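Local atomic coordinates of putative uncharacterized protein (Coprinopsis cinerea, PDB entry 3W9A), a protein that probably hydrolyses beta-glucan polysaccharides as a family 131 glycoside hydrolase, its catalytic domain being built as a beta-jelly roll. Residues Gly28-Tyr33 with Thr79-Gln84; His114-Phe119 with Val201-Ile206. One frame throughout, in Å; residues are numbered along the deposited sequence.

Contact 1: residues Gly28-Tyr33 with Thr79-Gln84; sequences GTYQWY and TELIPQ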
loop_
_atom_site.group_PDB
_atom_site.type_symbol
_atom_site.label_atom_id
_atom_site.label_comp_id
_atom_site.label_asym_id
_atom_site.label_seq_id
_atom_site.Cartn_x
_atom_site.Cartn_y
_atom_site.Cartn_z
ATOM N N GLY A 28 3.126 6.572 -17.326
ATOM C CA GLY A 28 2.352 6.777 -16.114
ATOM C C GLY A 28 3.202 6.617 -14.871
ATOM O O GLY A 28 4.432 6.690 -14.919
ATOM N N THR A 29 2.537 6.391 -13.748
ATOM C CA THR A 29 3.226 6.333 -12.468
ATOM C C THR A 29 3.297 4.948 -11.820
ATOM O O THR A 29 3.877 4.805 -10.766
ATOM C CB THR A 29 2.534 7.290 -11.489
ATOM O OG1 THR A 29 1.112 7.156 -11.633
ATOM C CG2 THR A 29 2.963 8.757 -11.780
ATOM N N TYR A 30 2.704 3.946 -12.442
ATOM C CA TYR A 30 2.620 2.600 -11.860
ATOM C C TYR A 30 2.954 1.506 -12.865
ATOM O O TYR A 30 2.404 1.481 -13.966
ATOM C CB TYR A 30 1.202 2.343 -11.368
ATOM C CG TYR A 30 0.828 3.024 -10.078
ATOM C CD1 TYR A 30 1.221 2.493 -8.852
ATOM C CD2 TYR A 30 0.039 4.162 -10.069
ATOM C CE1 TYR A 30 0.847 3.100 -7.653
ATOM C CE2 TYR A 30 -0.336 4.764 -8.870
ATOM C CZ TYR A 30 0.068 4.218 -7.673
ATOM O OH TYR A 30 -0.286 4.794 -6.482
ATOM N N GLN A 31 3.824 0.586 -12.452
ATOM C CA GLN A 31 4.118 -0.621 -13.223
ATOM C C GLN A 31 3.064 -1.666 -12.889
ATOM O O GLN A 31 2.717 -1.862 -11.730
ATOM C CB GLN A 31 5.474 -1.173 -12.895
ATOM C CG GLN A 31 6.591 -0.157 -12.924
ATOM C CD GLN A 31 7.950 -0.771 -12.717
ATOM O OE1 GLN A 31 8.107 -1.766 -12.016
ATOM N NE2 GLN A 31 8.947 -0.152 -13.294
ATOM N N TRP A 32 2.570 -2.340 -13.911
ATOM C CA TRP A 32 1.471 -3.268 -13.710
ATOM C C TRP A 32 1.831 -4.556 -14.461
ATOM O O TRP A 32 1.649 -4.655 -15.680
ATOM C CB TRP A 32 0.196 -2.630 -14.209
ATOM C CG TRP A 32 -1.034 -3.500 -14.224
ATOM C CD1 TRP A 32 -1.924 -3.618 -15.235
ATOM C CD2 TRP A 32 -1.485 -4.357 -13.178
ATOM N NE1 TRP A 32 -2.917 -4.497 -14.891
ATOM C CE2 TRP A 32 -2.675 -4.956 -13.621
ATOM C CE3 TRP A 32 -1.016 -4.647 -11.885
ATOM C CZ2 TRP A 32 -3.395 -5.850 -12.841
ATOM C CZ3 TRP A 32 -1.753 -5.532 -11.093
ATOM C CH2 TRP A 32 -2.922 -6.116 -11.569
ATOM N N TYR A 33 2.437 -5.479 -13.725
ATOM C CA TYR A 33 2.827 -6.800 -14.257
ATOM C C TYR A 33 2.676 -7.944 -13.245
ATOM O O TYR A 33 2.646 -9.084 -13.648
ATOM C CB TYR A 33 4.260 -6.782 -14.804
ATOM C CG TYR A 33 5.337 -6.532 -13.771
ATOM C CD1 TYR A 33 6.003 -7.582 -13.159
ATOM C CD2 TYR A 33 5.677 -5.240 -13.402
ATOM C CE1 TYR A 33 6.995 -7.350 -12.204
ATOM C CE2 TYR A 33 6.664 -4.997 -12.455
ATOM C CZ TYR A 33 7.317 -6.047 -11.849
ATOM O OH TYR A 33 8.296 -5.777 -10.902
ATOM N N THR A 79 -1.870 -9.256 -6.284
ATOM C CA THR A 79 -2.287 -8.137 -7.134
ATOM C C THR A 79 -1.522 -6.949 -6.633
ATOM O O THR A 79 -1.837 -6.435 -5.568
ATOM C CB THR A 79 -3.779 -7.844 -7.010
ATOM O OG1 THR A 79 -4.529 -8.941 -7.548
ATOM C CG2 THR A 79 -4.138 -6.565 -7.762
ATOM N N GLU A 80 -0.486 -6.547 -7.363
ATOM C CA GLU A 80 0.470 -5.560 -6.853
ATOM C C GLU A 80 0.924 -4.631 -7.973
ATOM O O GLU A 80 1.293 -5.084 -9.052
ATOM C CB GLU A 80 1.684 -6.266 -6.229
ATOM C CG GLU A 80 1.324 -7.645 -5.713
ATOM C CD GLU A 80 2.451 -8.423 -5.081
ATOM O OE1 GLU A 80 3.629 -8.046 -5.199
ATOM O OE2 GLU A 80 2.128 -9.445 -4.441
ATOM N N LEU A 81 0.891 -3.337 -7.709
ATOM C CA LEU A 81 1.526 -2.352 -8.589
ATOM C C LEU A 81 2.850 -1.945 -7.989
ATOM O O LEU A 81 3.076 -2.145 -6.795
ATOM C CB LEU A 81 0.627 -1.123 -8.712
ATOM C CG LEU A 81 -0.736 -1.354 -9.368
ATOM C CD1 LEU A 81 -1.778 -0.410 -8.781
ATOM C CD2 LEU A 81 -0.654 -1.202 -10.883
ATOM N N ILE A 82 3.714 -1.364 -8.811
ATOM C CA ILE A 82 5.011 -0.868 -8.372
ATOM C C ILE A 82 5.172 0.560 -8.877
ATOM O O ILE A 82 4.728 0.879 -9.974
ATOM C CB ILE A 82 6.180 -1.681 -8.952
ATOM C CG1 ILE A 82 5.986 -3.195 -8.749
ATOM C CG2 ILE A 82 7.519 -1.201 -8.401
ATOM C CD1 ILE A 82 6.186 -3.678 -7.334
ATOM N N PRO A 83 5.757 1.439 -8.060
ATOM C CA PRO A 83 5.971 2.784 -8.571
ATOM C C PRO A 83 6.822 2.784 -9.823
ATOM O O PRO A 83 7.810 2.058 -9.892
ATOM C CB PRO A 83 6.720 3.473 -7.432
ATOM C CG PRO A 83 6.229 2.777 -6.211
ATOM C CD PRO A 83 6.099 1.336 -6.636
ATOM N N GLN A 84 6.411 3.580 -10.801
ATOM C CA GLN A 84 7.220 3.865 -11.977
ATOM C C GLN A 84 7.795 5.261 -11.811
ATOM O O GLN A 84 7.037 6.232 -11.748
ATOM C CB GLN A 84 6.362 3.818 -13.242
ATOM C CG GLN A 84 7.104 4.197 -14.531
ATOM C CD GLN A 84 8.134 3.157 -14.924
ATOM O OE1 GLN A 84 7.807 2.003 -15.182
ATOM N NE2 GLN A 84 9.378 3.580 -15.036
HETATM O O HOH W 1 3.007 -4.713 -11.053
#

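Contact 2: residues His114-Phe119 with Val201-Ile206; sequences HQVMFF and VGVLRI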
loop_
_atom_site.group_PDB
_atom_site.type_symbol
_atom_site.label_atom_id
_atom_site.label_comp_id
_atom_site.label_asym_id
_atom_site.label_seq_id
_atom_site.Cartn_x
_atom_site.Cartn_y
_atom_site.Cartn_z
ATOM N N HIS A 114 -1.245 -12.609 5.032
ATOM C CA HIS A 114 -1.195 -11.596 3.970
ATOM C C HIS A 114 -0.004 -10.711 4.189
ATOM O O HIS A 114 0.325 -10.396 5.329
ATOM C CB HIS A 114 -2.393 -10.649 4.013
ATOM C CG HIS A 114 -3.704 -11.339 3.975
ATOM N ND1 HIS A 114 -4.186 -12.047 5.047
ATOM C CD2 HIS A 114 -4.642 -11.420 3.006
ATOM C CE1 HIS A 114 -5.368 -12.547 4.738
ATOM N NE2 HIS A 114 -5.667 -12.183 3.505
ATOM N N GLN A 115 0.612 -10.281 3.099
ATOM C CA GLN A 115 1.649 -9.257 3.138
ATOM C C GLN A 115 1.182 -8.127 2.241
ATOM O O GLN A 115 0.787 -8.350 1.085
ATOM C CB GLN A 115 2.978 -9.818 2.644
ATOM C CG GLN A 115 3.608 -10.838 3.579
ATOM C CD GLN A 115 4.345 -11.941 2.857
ATOM O OE1 GLN A 115 4.898 -11.732 1.782
ATOM N NE2 GLN A 115 4.343 -13.143 3.435
ATOM N N VAL A 116 1.189 -6.919 2.780
ATOM C CA VAL A 116 0.586 -5.792 2.107
ATOM C C VAL A 116 1.489 -4.589 2.208
ATOM O O VAL A 116 2.095 -4.361 3.248
ATOM C CB VAL A 116 -0.762 -5.460 2.733
ATOM C CG1 VAL A 116 -1.504 -4.467 1.873
ATOM C CG2 VAL A 116 -1.601 -6.738 2.920
HETATM N N MSE A 117 1.573 -3.822 1.125
HETATM C CA MSE A 117 2.376 -2.598 1.100
HETATM C C MSE A 117 3.805 -2.903 1.516
HETATM O O MSE A 117 4.350 -2.303 2.425
HETATM C CB MSE A 117 1.701 -1.520 1.964
HETATM C CG MSE A 117 0.215 -1.252 1.666
HETATM SE SE MSE A 117 -0.155 -0.714 -0.217
HETATM C CE MSE A 117 1.255 0.665 -0.345
ATOM N N PHE A 118 4.421 -3.840 0.805
ATOM C CA PHE A 118 5.712 -4.401 1.188
ATOM C C PHE A 118 6.788 -4.119 0.163
ATOM O O PHE A 118 6.519 -4.097 -1.041
ATOM C CB PHE A 118 5.626 -5.924 1.400
ATOM C CG PHE A 118 5.141 -6.717 0.203
ATOM C CD1 PHE A 118 6.029 -7.226 -0.738
ATOM C CD2 PHE A 118 3.796 -7.035 0.068
ATOM C CE1 PHE A 118 5.565 -7.984 -1.819
ATOM C CE2 PHE A 118 3.332 -7.785 -1.007
ATOM C CZ PHE A 118 4.212 -8.275 -1.940
ATOM N N PHE A 119 8.009 -3.929 0.654
ATOM C CA PHE A 119 9.180 -3.960 -0.210
ATOM C C PHE A 119 9.503 -5.403 -0.527
ATOM O O PHE A 119 9.163 -6.294 0.254
ATOM C CB PHE A 119 10.380 -3.305 0.467
ATOM C CG PHE A 119 10.267 -1.828 0.574
ATOM C CD1 PHE A 119 10.729 -1.011 -0.433
ATOM C CD2 PHE A 119 9.697 -1.255 1.689
ATOM C CE1 PHE A 119 10.620 0.352 -0.339
ATOM C CE2 PHE A 119 9.599 0.111 1.810
ATOM C CZ PHE A 119 10.062 0.920 0.795
ATOM N N VAL A 201 2.691 -1.922 -4.129
ATOM C CA VAL A 201 1.446 -1.291 -3.755
ATOM C C VAL A 201 0.333 -2.294 -4.053
ATOM O O VAL A 201 -0.163 -2.372 -5.170
ATOM C CB VAL A 201 1.215 0.015 -4.528
ATOM C CG1 VAL A 201 -0.128 0.617 -4.172
ATOM C CG2 VAL A 201 2.338 1.010 -4.243
ATOM N N GLY A 202 -0.043 -3.063 -3.048
ATOM C CA GLY A 202 -1.009 -4.137 -3.229
ATOM C C GLY A 202 -0.907 -5.235 -2.193
ATOM O O GLY A 202 -0.449 -5.002 -1.069
ATOM N N VAL A 203 -1.335 -6.436 -2.587
ATOM C CA VAL A 203 -1.592 -7.520 -1.636
ATOM C C VAL A 203 -1.114 -8.844 -2.153
ATOM O O VAL A 203 -1.380 -9.197 -3.306
ATOM C CB VAL A 203 -3.101 -7.699 -1.383
ATOM C CG1 VAL A 203 -3.333 -8.718 -0.276
ATOM C CG2 VAL A 203 -3.727 -6.374 -1.022
ATOM N N LEU A 204 -0.416 -9.566 -1.282
ATOM C CA LEU A 204 -0.068 -10.949 -1.493
ATOM C C LEU A 204 -0.738 -11.743 -0.407
ATOM O O LEU A 204 -0.673 -11.361 0.776
ATOM C CB LEU A 204 1.454 -11.144 -1.431
ATOM C CG LEU A 204 2.039 -12.566 -1.539
ATOM C CD1 LEU A 204 3.452 -12.449 -2.081
ATOM C CD2 LEU A 204 2.068 -13.302 -0.200
ATOM N N ARG A 205 -1.397 -12.832 -0.799
ATOM C CA ARG A 205 -1.817 -13.871 0.156
ATOM C C ARG A 205 -1.217 -15.227 -0.239
ATOM O O ARG A 205 -1.298 -15.630 -1.408
ATOM C CB ARG A 205 -3.342 -13.986 0.223
ATOM C CG ARG A 205 -3.816 -14.586 1.527
ATOM C CD ARG A 205 -5.328 -14.717 1.560
ATOM N NE ARG A 205 -5.772 -15.890 0.830
ATOM C CZ ARG A 205 -7.036 -16.175 0.548
ATOM N NH1 ARG A 205 -8.035 -15.364 0.915
ATOM N NH2 ARG A 205 -7.306 -17.293 -0.096
ATOM N N ILE A 206 -0.647 -15.937 0.732
ATOM C CA ILE A 206 0.057 -17.188 0.438
ATOM C C ILE A 206 -0.918 -18.285 0.011
ATOM O O ILE A 206 -0.727 -18.883 -1.040
ATOM C CB ILE A 206 0.952 -17.665 1.604
ATOM C CG1 ILE A 206 2.096 -16.675 1.855
ATOM C CG2 ILE A 206 1.575 -19.035 1.315
ATOM C CD1 ILE A 206 2.803 -16.887 3.174
#

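Contact 1: residues Gly28-Tyr33 with Thr79-Gln84
Gly28 and Thr29 meet Gln84 where two antiparallel strands of the jelly roll begin to pair, and the run to Tyr33 illustrates how a strand pairs through its backbone while its side chains serve both faces of the sheet. The Gly28 carbonyl lies against Gln84 CG, and Thr29 O accepts Gln84 N at 2.8 Å; the donor stands well above the carbonyl plane, and Trp5 gives that oxygen a second bond. Tyr30 forms a non-hydrogen-bonded pair with Pro83, from which the two side chains diverge. Its ring nevertheless brings CD1 to 3.7 Å from Leu81 CB, the two side chains crossing at about a right angle, while its hydroxyl bonds to Gly7 O. Gln31 is the hydrogen-bonded partner of Ile82: its N reaches Ile82 O at 2.7 Å, and Ile82 N returns to Gln31 O at 3.1 Å. With CG beside the backbone N (chi1 -49°) and the chain extended beyond it, Gln31 brings OE1 against Ile82 CB and NE2 to Gln84 OE1 at 3.1 Å. That acceptor lies almost in the amide plane of Gln31, yet the donor is above the carbonyl plane of Gln84; Trp21 and Gln26 also grip Gln84 OE1. Trp32 turns to the other face, CE3 lying 3.6 Å from Leu81 CD2, with Glu80 O at the ring edge. Where the strands splay, a water bridges Gln31 O, Tyr33 N and Glu80 O, and Tyr33 OH comes near Ile82 CG1 while hydrogen-bonding to a glycerol, probably from the crystallisation liquor. Strand 77-83 continues the sheet, bonding through Thr79 and Leu81 to the run 201-203, while Leu81 and Trp32 pack on Leu44 of strand 44-47, and Leu81 also touches Leu62 of strand 61-66, both in the other sheet.

Contact 2: residues His114-Phe119 with Val201-Ile206
Arg205 lays its aliphatic chain over one face of the His114 imidazole, a CH-pi contact with CG 3.8 Å from the ring centroid and displaced toward the rim. The two side chains run side by side, and CD of Arg205 sits 3.2 Å from NE2 of His114. The guanidinium plane stands nearly perpendicular to the ring, 87° away; beyond the contact, NH1 forms a salt bridge to the same Glu213 carboxylate oxygen that bonds His114 NE2. Tyr128 O holds ND1, so both ring nitrogens have partners. Next along this compact face, Val116 and Val203 lie alongside each other, their CG1 and CG2 methyls matched across the pair, and Val116 CG1 also presses on Gly202 O. Val203 continues onto Val64 and Ile66 of strand 61-66, which places these side chains between the two antiparallel sheets of the beta-jelly roll. Backbone pairing is regular here: Gln115 N binds Leu204 O at 2.9 Å, and Leu204 N binds Gln115 O at 2.9 Å. The third bond, Met117 N to Gly202 O at 3.2 Å, spans the place where both chains turn a corner. Met117, present as selenomethionine, is bent at two torsions, which folds its CE back to 4.1 Å from Val201 CG2. The face of Gln115 and Leu204 loosens near Ile206. The two run alongside each other with Gln115 OE1 3.8 Å from Leu204 CD2, and Ile206 CD1 merely brushes Gln115 NE2, whose bonds go to Glu113 and a glycerol molecule, probably from the crystallisation liquor. Gln115 and Ile206 are partly exposed, whereas Leu204 and Phe118 are buried: CE2 and CZ of Phe118 meet Leu204 CB, the side chains crossing at about a right angle, and the ring stacks with His200.

How the contacts relate
Contact 1 closes before contact 2 opens along the chain, yet their centres lie about 13 Å apart, since strands 77-83 and 203-205 are neighbours in one curled antiparallel sheet. The local order is 30-34, 77-83, 203-205, 114-119. Probable backbone bonds Leu81 O to Val201 N and Thr79 N to Val203 O join the contacts, and the Glu80 carboxylate, hydrogen-bonded to His200 and salt-bridged to Arg78, also packs against Phe118 and Leu204. Leu81 and Val203 both touch strand 61-66 of the other sheet. Glycerol, probably from the crystallisation liquor, hydrogen-bonds at Tyr33 in contact 1 and at Gln115 in contact 2. Strands distant in sequence thus lie side by side in one curled sheet of the catalytic domain.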